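PDB 6WPX: BlEst2 from Bacillus licheniformis, which probably hydrolyses ester bonds as a lipase or esterase, and in this propeptide form carries a C-terminal domain with autoinhibitory effects. Local coordinates for residues L129-A134 with D189-H194. Sequence-based numbering, arbitrary orientation.
Sequences LIHHNA and DQTDNH
Ile130 lays its methyl CG2 over one face of the His194 ring. CG2 sits 3.8 Å from the centroid of that ring, 26° off its normal, which makes a CH-pi contact. The methyl is offset toward the rim, and its nearest ring atom is His194 CG, 3.5 Å from Ile130 CG2. The same CG2 also lies over the centre of the His131 ring, so one methyl fills the angle between two imidazoles. Those rings stand nearly perpendicular and meet obliquely. With chi1 at -171°, His194 swings its ring away from its own backbone N and across to the Ile130 methyl. The other branch of Ile130 ends at Thr191, where Ile130 CD1 touches Thr191 CG2 at 3.6 Å.

The polar link lies beside this packing. His131 NE2 donates to Thr191 OG1 at 2.8 Å. The bond is nearly straight (171°), and OG1 lies close to the imidazole plane. Gln190 O is at the same edge, 3.2 Å from His131 CE1. Thr191 OG1 is also bonded to Phe187 O, one turn back in helix 181-191. His194 ND1 pairs with the backbone N of Asn196, and the Asn196 side chain bonds to Ile130 O.

The contact joins the C-terminal part of helix 121-131 to the last residues of helix 181-191 and the type I turn Thr191-His194. It belongs to the alpha/beta-hydrolase part of the chain.

Donation from NE2 implies that His131 carries a proton there. Thr191 OG1 accepts this hydrogen bond and can donate its own hydrogen to the carbonyl Phe187 O, so the hydroxyl bridges the helix backbone and the imidazole. The in-plane bond and the methyl over the ring together should limit rotation of the imidazole.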
loop_
_atom_site.group_PDB
_atom_site.type_symbol
_atom_site.label_atom_id
_atom_site.label_comp_id
_atom_site.label_asym_id
_atom_site.label_seq_id
_atom_site.Cartn_x
_atom_site.Cartn_y
_atom_site.Cartn_z
ATOM N N LEU A 129 12.457 4.953 -17.293
ATOM C CA LEU A 129 13.889 5.238 -17.415
ATOM C C LEU A 129 14.781 4.026 -17.583
ATOM O O LEU A 129 15.660 4.036 -18.438
ATOM C CB LEU A 129 14.348 6.065 -16.215
ATOM C CG LEU A 129 14.255 7.579 -16.399
ATOM C CD1 LEU A 129 12.843 8.049 -16.477
ATOM C CD2 LEU A 129 14.895 8.271 -15.265
ATOM N N ILE A 130 14.583 3.004 -16.741
ATOM C CA ILE A 130 15.448 1.835 -16.732
ATOM C C ILE A 130 15.062 0.786 -17.787
ATOM O O ILE A 130 15.910 0.379 -18.567
ATOM C CB ILE A 130 15.507 1.268 -15.285
ATOM C CG1 ILE A 130 16.270 2.274 -14.362
ATOM C CG2 ILE A 130 16.118 -0.158 -15.257
ATOM C CD1 ILE A 130 16.086 2.137 -12.872
ATOM N N HIS A 131 13.813 0.347 -17.807
ATOM C CA HIS A 131 13.364 -0.710 -18.708
ATOM C C HIS A 131 12.878 -0.194 -20.077
ATOM O O HIS A 131 12.737 -0.988 -21.006
ATOM C CB HIS A 131 12.312 -1.583 -18.007
ATOM C CG HIS A 131 12.804 -2.149 -16.708
ATOM N ND1 HIS A 131 13.853 -3.053 -16.663
ATOM C CD2 HIS A 131 12.394 -1.900 -15.445
ATOM C CE1 HIS A 131 14.020 -3.355 -15.388
ATOM N NE2 HIS A 131 13.168 -2.686 -14.616
ATOM N N HIS A 132 12.663 1.126 -20.224
ATOM C CA HIS A 132 12.213 1.674 -21.515
ATOM C C HIS A 132 13.112 2.782 -21.997
ATOM O O HIS A 132 12.706 3.607 -22.813
ATOM C CB HIS A 132 10.730 2.082 -21.465
ATOM C CG HIS A 132 9.844 0.917 -21.198
ATOM N ND1 HIS A 132 9.509 0.555 -19.906
ATOM C CD2 HIS A 132 9.334 0.009 -22.055
ATOM C CE1 HIS A 132 8.784 -0.546 -20.025
ATOM N NE2 HIS A 132 8.637 -0.895 -21.299
ATOM N N ASN A 133 14.340 2.815 -21.456
ATOM C CA ASN A 133 15.445 3.717 -21.833
ATOM C C ASN A 133 15.103 5.222 -21.883
ATOM O O ASN A 133 15.715 5.961 -22.663
ATOM C CB ASN A 133 16.035 3.255 -23.182
ATOM C CG ASN A 133 16.366 1.789 -23.197
ATOM O OD1 ASN A 133 17.176 1.310 -22.403
ATOM N ND2 ASN A 133 15.689 1.038 -24.043
ATOM N N ALA A 134 14.142 5.677 -21.044
ATOM C CA ALA A 134 13.789 7.105 -20.986
ATOM C C ALA A 134 14.845 7.957 -20.264
ATOM O O ALA A 134 14.721 9.186 -20.254
ATOM C CB ALA A 134 12.427 7.301 -20.339
ATOM N N ASP A 189 14.340 -6.557 -7.766
ATOM C CA ASP A 189 15.416 -7.452 -8.184
ATOM C C ASP A 189 15.876 -7.225 -9.645
ATOM O O ASP A 189 17.074 -7.262 -9.910
ATOM C CB ASP A 189 15.019 -8.910 -7.948
ATOM C CG ASP A 189 16.127 -9.890 -8.308
ATOM O OD1 ASP A 189 17.055 -10.060 -7.490
ATOM O OD2 ASP A 189 16.096 -10.432 -9.434
ATOM N N GLN A 190 14.923 -6.988 -10.570
ATOM C CA GLN A 190 15.144 -6.753 -12.007
ATOM C C GLN A 190 15.562 -5.327 -12.340
ATOM O O GLN A 190 15.957 -5.050 -13.473
ATOM C CB GLN A 190 13.834 -7.012 -12.770
ATOM C CG GLN A 190 13.297 -8.449 -12.738
ATOM C CD GLN A 190 12.139 -8.562 -13.697
ATOM O OE1 GLN A 190 11.131 -7.846 -13.586
ATOM N NE2 GLN A 190 12.290 -9.410 -14.707
ATOM N N THR A 191 15.402 -4.403 -11.393
ATOM C CA THR A 191 15.639 -2.985 -11.625
ATOM C C THR A 191 16.907 -2.432 -10.968
ATOM O O THR A 191 17.658 -1.695 -11.606
ATOM C CB THR A 191 14.370 -2.211 -11.174
ATOM O OG1 THR A 191 13.235 -2.756 -11.848
ATOM C CG2 THR A 191 14.436 -0.705 -11.435
ATOM N N ASP A 192 17.114 -2.744 -9.691
ATOM C CA ASP A 192 18.150 -2.140 -8.863
ATOM C C ASP A 192 19.594 -2.407 -9.303
ATOM O O ASP A 192 20.445 -1.565 -9.021
ATOM C CB ASP A 192 17.930 -2.500 -7.387
ATOM C CG ASP A 192 16.652 -1.879 -6.819
ATOM O OD1 ASP A 192 16.094 -0.953 -7.467
ATOM O OD2 ASP A 192 16.201 -2.332 -5.751
ATOM N N ASN A 193 19.854 -3.491 -10.048
ATOM C CA ASN A 193 21.183 -3.809 -10.553
ATOM C C ASN A 193 21.245 -3.784 -12.087
ATOM O O ASN A 193 22.217 -4.270 -12.674
ATOM C CB ASN A 193 21.673 -5.151 -9.980
ATOM C CG ASN A 193 22.051 -5.058 -8.525
ATOM O OD1 ASN A 193 22.919 -4.263 -8.121
ATOM N ND2 ASN A 193 21.391 -5.856 -7.703
ATOM N N HIS A 194 20.208 -3.215 -12.734
ATOM C CA HIS A 194 20.154 -3.036 -14.181
ATOM C C HIS A 194 21.173 -1.919 -14.508
ATOM O O HIS A 194 21.206 -0.918 -13.780
ATOM C CB HIS A 194 18.746 -2.584 -14.613
ATOM C CG HIS A 194 18.516 -2.584 -16.101
ATOM N ND1 HIS A 194 19.078 -1.613 -16.931
ATOM C CD2 HIS A 194 17.774 -3.425 -16.860
ATOM C CE1 HIS A 194 18.691 -1.919 -18.159
ATOM N NE2 HIS A 194 17.891 -2.987 -18.166
#